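Local coordinates for protein yciO (Escherichia coli, PDB 1K7J), which is of unknown function but probably binds double-stranded RNA, at residues 13-16 and 17-21; 83-86 and 87-91. All blocks are in the same frame, centred on the assembly; numbering follows the deposited sequence.

Contact 1 (13-16 and 17-21)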
ATOM      1  N   GLN A  13      11.337   7.631 -14.448  1.00 10.14           N
ATOM      2  CA  GLN A  13      11.337   8.936 -15.099  1.00 10.32           C
ATOM      3  C   GLN A  13      10.499   9.884 -14.250  1.00 10.38           C
ATOM      4  O   GLN A  13       9.313   9.647 -14.025  1.00  9.86           O
ATOM      5  CB  GLN A  13      10.748   8.836 -16.513  1.00 10.55           C
ATOM      6  CG  GLN A  13      11.507   7.892 -17.446  1.00 10.86           C
ATOM      7  CD  GLN A  13      10.907   6.498 -17.505  1.00 10.99           C
ATOM      8  OE1 GLN A  13      10.562   5.912 -16.480  1.00 10.14           O
ATOM      9  NE2 GLN A  13      10.792   5.954 -18.716  1.00 11.54           N
ATOM     10  N   GLN A  14      11.118  10.961 -13.780  1.00 10.68           N
ATOM     11  CA  GLN A  14      10.422  11.922 -12.931  1.00 10.96           C
ATOM     12  C   GLN A  14       9.175  12.515 -13.581  1.00 10.90           C
ATOM     13  O   GLN A  14       8.181  12.781 -12.904  1.00 11.24           O
ATOM     14  CB  GLN A  14      11.372  13.047 -12.523  1.00 11.41           C
ATOM     15  CG  GLN A  14      10.886  13.847 -11.330  1.00 12.08           C
ATOM     16  CD  GLN A  14      10.762  12.996 -10.083  1.00 12.43           C
ATOM     17  OE1 GLN A  14      11.703  12.299  -9.700  1.00 13.91           O
ATOM     18  NE2 GLN A  14       9.602  13.053  -9.436  1.00 12.42           N
ATOM     19  N   ARG A  15       9.223  12.729 -14.892  1.00 11.16           N
ATOM     20  CA  ARG A  15       8.084  13.298 -15.604  1.00 11.72           C
ATOM     21  C   ARG A  15       6.829  12.440 -15.454  1.00 11.24           C
ATOM     22  O   ARG A  15       5.734  12.961 -15.230  1.00 11.47           O
ATOM     23  CB  ARG A  15       8.420  13.455 -17.089  1.00 12.61           C
ATOM     24  CG  ARG A  15       7.275  13.976 -17.939  1.00 14.43           C
ATOM     25  CD  ARG A  15       7.679  14.040 -19.403  1.00 15.24           C
ATOM     26  NE  ARG A  15       7.954  12.714 -19.953  1.00 16.08           N
ATOM     27  CZ  ARG A  15       7.102  12.019 -20.700  1.00 16.07           C
ATOM     28  NH1 ARG A  15       5.910  12.522 -20.996  1.00 16.36           N
ATOM     29  NH2 ARG A  15       7.442  10.815 -21.149  1.00 16.21           N
ATOM     30  N   LEU A  16       6.989  11.125 -15.577  1.00 10.57           N
ATOM     31  CA  LEU A  16       5.849  10.219 -15.465  1.00 10.13           C
ATOM     32  C   LEU A  16       5.414  10.052 -14.012  1.00  9.65           C
ATOM     33  O   LEU A  16       4.224   9.911 -13.726  1.00  9.56           O
ATOM     34  CB  LEU A  16       6.185   8.865 -16.099  1.00 10.35           C
ATOM     35  CG  LEU A  16       6.452   8.959 -17.608  1.00 10.66           C
ATOM     36  CD1 LEU A  16       6.762   7.582 -18.175  1.00 10.98           C
ATOM     37  CD2 LEU A  16       5.236   9.564 -18.303  1.00 11.39           C
ATOM     38  N   ILE A  17       6.376  10.072 -13.094  1.00  9.51           N
ATOM     39  CA  ILE A  17       6.056   9.972 -11.675  1.00  9.38           C
ATOM     40  C   ILE A  17       5.212  11.194 -11.309  1.00  9.54           C
ATOM     41  O   ILE A  17       4.188  11.076 -10.635  1.00  9.11           O
ATOM     42  CB  ILE A  17       7.338   9.968 -10.806  1.00  8.43           C
ATOM     43  CG1 ILE A  17       8.083   8.643 -10.980  1.00  8.70           C
ATOM     44  CG2 ILE A  17       6.988  10.203  -9.339  1.00  8.63           C
ATOM     45  CD1 ILE A  17       7.321   7.426 -10.457  1.00  8.49           C
ATOM     46  N   ASN A  18       5.638  12.368 -11.767  1.00 10.20           N
ATOM     47  CA  ASN A  18       4.904  13.594 -11.471  1.00 10.74           C
ATOM     48  C   ASN A  18       3.492  13.560 -12.047  1.00 10.64           C
ATOM     49  O   ASN A  18       2.534  13.945 -11.376  1.00 10.84           O
ATOM     50  CB  ASN A  18       5.665  14.820 -11.992  1.00 11.80           C
ATOM     51  CG  ASN A  18       6.907  15.126 -11.172  1.00 12.74           C
ATOM     52  OD1 ASN A  18       7.090  14.587 -10.079  1.00 13.17           O
ATOM     53  ND2 ASN A  18       7.761  16.005 -11.688  1.00 14.06           N
ATOM     54  N   GLN A  19       3.356  13.093 -13.285  1.00 10.92           N
ATOM     55  CA  GLN A  19       2.033  13.011 -13.893  1.00 11.17           C
ATOM     56  C   GLN A  19       1.141  12.048 -13.110  1.00 10.51           C
ATOM     57  O   GLN A  19      -0.050  12.297 -12.933  1.00 10.91           O
ATOM     58  CB  GLN A  19       2.138  12.564 -15.353  1.00 12.75           C
ATOM     59  CG  GLN A  19       2.596  13.665 -16.291  1.00 15.54           C
ATOM     60  CD  GLN A  19       2.657  13.210 -17.735  1.00 17.36           C
ATOM     61  OE1 GLN A  19       1.728  12.577 -18.237  1.00 18.27           O
ATOM     62  NE2 GLN A  19       3.749  13.542 -18.417  1.00 18.52           N
ATOM     63  N   ALA A  20       1.724  10.951 -12.636  1.00  9.79           N
ATOM     64  CA  ALA A  20       0.969   9.971 -11.863  1.00  9.54           C
ATOM     65  C   ALA A  20       0.472  10.611 -10.570  1.00  9.68           C
ATOM     66  O   ALA A  20      -0.681  10.434 -10.179  1.00 10.48           O
ATOM     67  CB  ALA A  20       1.847   8.762 -11.546  1.00  9.13           C
ATOM     68  N   VAL A  21       1.348  11.361  -9.912  1.00 10.59           N
ATOM     69  CA  VAL A  21       0.986  12.023  -8.665  1.00 11.39           C
ATOM     70  C   VAL A  21      -0.104  13.073  -8.893  1.00 11.95           C
ATOM     71  O   VAL A  21      -0.976  13.265  -8.045  1.00 11.90           O
ATOM     72  CB  VAL A  21       2.227  12.670  -8.003  1.00 11.69           C
ATOM     73  CG1 VAL A  21       1.803  13.604  -6.875  1.00 12.45           C
ATOM     74  CG2 VAL A  21       3.136  11.579  -7.451  1.00 12.42           C
TER

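Contact 2 (83-86 and 87-91)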
ATOM      1  N   ASN A  83       7.529   1.545  22.152  1.00 13.40           N
ATOM      2  CA  ASN A  83       8.854   0.934  22.143  1.00 14.23           C
ATOM      3  C   ASN A  83       8.938  -0.410  21.427  1.00 13.53           C
ATOM      4  O   ASN A  83       9.812  -0.613  20.585  1.00 13.34           O
ATOM      5  CB  ASN A  83       9.371   0.766  23.575  1.00 16.21           C
ATOM      6  CG  ASN A  83      10.784   0.214  23.620  1.00 18.73           C
ATOM      7  OD1 ASN A  83      11.740   0.885  23.218  1.00 20.02           O
ATOM      8  ND2 ASN A  83      10.925  -1.018  24.099  1.00 19.69           N
ATOM      9  N   VAL A  84       8.039  -1.326  21.769  1.00 13.06           N
ATOM     10  CA  VAL A  84       8.040  -2.649  21.159  1.00 13.02           C
ATOM     11  C   VAL A  84       7.919  -2.567  19.640  1.00 12.33           C
ATOM     12  O   VAL A  84       8.712  -3.171  18.912  1.00 12.61           O
ATOM     13  CB  VAL A  84       6.893  -3.518  21.724  1.00 13.62           C
ATOM     14  CG1 VAL A  84       6.756  -4.799  20.917  1.00 14.13           C
ATOM     15  CG2 VAL A  84       7.175  -3.857  23.185  1.00 14.23           C
ATOM     16  N   ALA A  85       6.937  -1.807  19.168  1.00 11.45           N
ATOM     17  CA  ALA A  85       6.712  -1.653  17.735  1.00 11.36           C
ATOM     18  C   ALA A  85       7.888  -0.976  17.038  1.00 11.54           C
ATOM     19  O   ALA A  85       8.310  -1.399  15.961  1.00 10.92           O
ATOM     20  CB  ALA A  85       5.438  -0.857  17.491  1.00 11.04           C
ATOM     21  N   PHE A  86       8.413   0.080  17.651  1.00 11.67           N
ATOM     22  CA  PHE A  86       9.529   0.812  17.068  1.00 12.37           C
ATOM     23  C   PHE A  86      10.750  -0.070  16.842  1.00 12.98           C
ATOM     24  O   PHE A  86      11.314  -0.092  15.747  1.00 13.11           O
ATOM     25  CB  PHE A  86       9.928   1.986  17.959  1.00 12.69           C
ATOM     26  CG  PHE A  86      11.045   2.811  17.393  1.00 14.07           C
ATOM     27  CD1 PHE A  86      10.836   3.608  16.271  1.00 14.24           C
ATOM     28  CD2 PHE A  86      12.315   2.769  17.960  1.00 14.97           C
ATOM     29  CE1 PHE A  86      11.880   4.353  15.720  1.00 15.30           C
ATOM     30  CE2 PHE A  86      13.363   3.509  17.419  1.00 15.49           C
ATOM     31  CZ  PHE A  86      13.144   4.302  16.297  1.00 15.33           C
ATOM     32  N   ARG A  87      11.158  -0.792  17.879  1.00 13.76           N
ATOM     33  CA  ARG A  87      12.326  -1.658  17.782  1.00 14.71           C
ATOM     34  C   ARG A  87      12.166  -2.730  16.711  1.00 14.56           C
ATOM     35  O   ARG A  87      13.106  -3.026  15.971  1.00 15.85           O
ATOM     36  CB  ARG A  87      12.608  -2.315  19.132  1.00 16.74           C
ATOM     37  CG  ARG A  87      12.941  -1.337  20.243  1.00 19.07           C
ATOM     38  CD  ARG A  87      13.538  -2.079  21.425  1.00 21.30           C
ATOM     39  NE  ARG A  87      14.778  -2.749  21.041  1.00 22.85           N
ATOM     40  CZ  ARG A  87      15.346  -3.735  21.728  1.00 23.81           C
ATOM     41  NH1 ARG A  87      14.787  -4.179  22.847  1.00 24.51           N
ATOM     42  NH2 ARG A  87      16.474  -4.281  21.291  1.00 24.49           N
ATOM     43  N   LEU A  88      10.976  -3.308  16.618  1.00 13.45           N
ATOM     44  CA  LEU A  88      10.737  -4.340  15.620  1.00 13.20           C
ATOM     45  C   LEU A  88      10.744  -3.781  14.202  1.00 13.25           C
ATOM     46  O   LEU A  88      11.361  -4.353  13.303  1.00 14.30           O
ATOM     47  CB  LEU A  88       9.409  -5.047  15.901  1.00 13.05           C
ATOM     48  CG  LEU A  88       9.447  -6.027  17.077  1.00 12.87           C
ATOM     49  CD1 LEU A  88       8.036  -6.459  17.452  1.00 13.37           C
ATOM     50  CD2 LEU A  88      10.300  -7.235  16.694  1.00 13.75           C
HETATM   51  N   MSE A  89      10.077  -2.652  13.991  1.00 11.90           N
HETATM   52  CA  MSE A  89      10.027  -2.085  12.651  1.00 11.45           C
HETATM   53  C   MSE A  89      11.326  -1.443  12.183  1.00 11.92           C
HETATM   54  O   MSE A  89      11.638  -1.492  11.001  1.00 10.86           O
HETATM   55  CB  MSE A  89       8.884  -1.075  12.539  1.00 10.61           C
HETATM   56  CG  MSE A  89       7.518  -1.698  12.716  1.00 10.21           C
HETATM   57 SE   MSE A  89       6.115  -0.405  12.385  1.00 11.02          SE
HETATM   58  CE  MSE A  89       6.450   0.768  13.914  1.00 10.31           C
ATOM     59  N   LYS A  90      12.087  -0.853  13.099  1.00 13.03           N
ATOM     60  CA  LYS A  90      13.340  -0.206  12.716  1.00 14.29           C
ATOM     61  C   LYS A  90      14.309  -1.198  12.079  1.00 14.22           C
ATOM     62  O   LYS A  90      15.143  -0.824  11.256  1.00 15.04           O
ATOM     63  CB  LYS A  90      14.002   0.451  13.933  1.00 15.56           C
ATOM     64  CG  LYS A  90      14.486  -0.527  14.988  1.00 17.78           C
ATOM     65  CD  LYS A  90      15.040   0.200  16.207  1.00 19.90           C
ATOM     66  CE  LYS A  90      15.488  -0.783  17.278  1.00 21.43           C
ATOM     67  NZ  LYS A  90      15.894  -0.090  18.538  1.00 22.33           N
ATOM     68  N   ASN A  91      14.191  -2.466  12.457  1.00 14.37           N
ATOM     69  CA  ASN A  91      15.070  -3.498  11.922  1.00 15.48           C
ATOM     70  C   ASN A  91      14.401  -4.356  10.856  1.00 15.00           C
ATOM     71  O   ASN A  91      14.967  -5.351  10.403  1.00 15.42           O
ATOM     72  CB  ASN A  91      15.575  -4.391  13.057  1.00 17.26           C
ATOM     73  CG  ASN A  91      16.469  -3.642  14.026  1.00 18.81           C
ATOM     74  OD1 ASN A  91      17.416  -2.967  13.617  1.00 19.59           O
ATOM     75  ND2 ASN A  91      16.177  -3.762  15.316  1.00 19.88           N
TER

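Contact 1 (13-16 and 17-21)
The first turns of the amphipathic helix 14-25 start at Gln13, the N-cap residue, whose carbonyl O accepts a hydrogen bond from Ile17 N at 3.1 Å; the side-chain OE1 of Gln13 turns back to the backbone N of His8. The i to i+4 pattern then continues from Asn18 N to Gln14 O, Gln19 N to Arg15 O and Ala20 N to Leu16 O. On the outer surface the amides of Gln14 and Asn18 add a side-chain bond one turn apart. Gln14 NE2 donates to Asn18 OD1 over 3.0 Å, nearly straight at 165°. The acceptor lies in the amide plane of Gln14, yet the donor stands 44° out of the carbonyl plane of Asn18, and the two amide planes are inclined to each other. Gln14 gets there by setting CG anti to its N (chi1 -162°) and then bending at chi2. Next to them Arg15 and Gln19 run side by side, with NE2 of Gln19 3.6 Å from CG of Arg15. With an alanine in place of Gln19 the amide beside Arg15 is gone, and the Arg15 chain would probably be freer to swing. Inward, Ile17 packs on Ala131 and Leu132 of helix 127-136, while Ala20 reaches strand 170-173. Leu16 CD2 sits 3.7 Å above one face of the Arg15 guanidinium, offset toward its rim.

Contact 2 (83-86 and 87-91)
Lys90 reaches back one turn to Phe86 on the short helix 83-90, where its backbone N donates to Phe86 O over 2.9 Å. The helical backbone brings its CB to 3.3 Å from that same Phe86 O, and chi1 of 67°, which places CG between the backbone N and the carbonyl carbon, keeps CG equally close. CD then passes Phe86 CE2 at 3.9 Å, and from there the chain runs on extended through CE to NZ, crossing the phenyl side chain at about a right angle. Leu72 of helix 72-78 touches both Phe86 and Lys90. On the buried side, selenomethionine Met89 bends at its last torsion (chi3 -67°), which returns CE to within 4.1 Å of Ala85 CB; both residues also pack on Leu101 of strand 97-102. Val84 CG1 and Leu88 CD1 lie alongside each other, 4.0 Å apart. Asn83 and Arg87 lie side by side, pointing the same way, Asn83 ND2 meeting the aliphatic CD of Arg87 at 3.9 Å. Along this helix, therefore, the polar bonding is carried by the backbone; the side chains meet by van der Waals packing, lysine and arginine through their methylenes, with Asn83 offering amide atoms to the arginine carbon.

How the contacts relate
Contacts 1 and 2 lie in different helices, 14-25 and 83-90, with centres about 33 Å apart and no touch between them. Each is a partly buried pair of helical turns with an apolar inner side and a largely polar outer one, though contact 2 also has Phe86 exposed. The inner side of 13-21 packs against helix 127-136 and strand 170-173, near the sheet edge formed by strand 3-6; that of 83-91 lies against helix 72-78 and strand 97-102, further across the same mixed sheet. Contact 1 has an amide-to-amide hydrogen bond besides the backbone bonds, whereas the side chains of contact 2 meet by van der Waals packing, the charged ones through their methylenes.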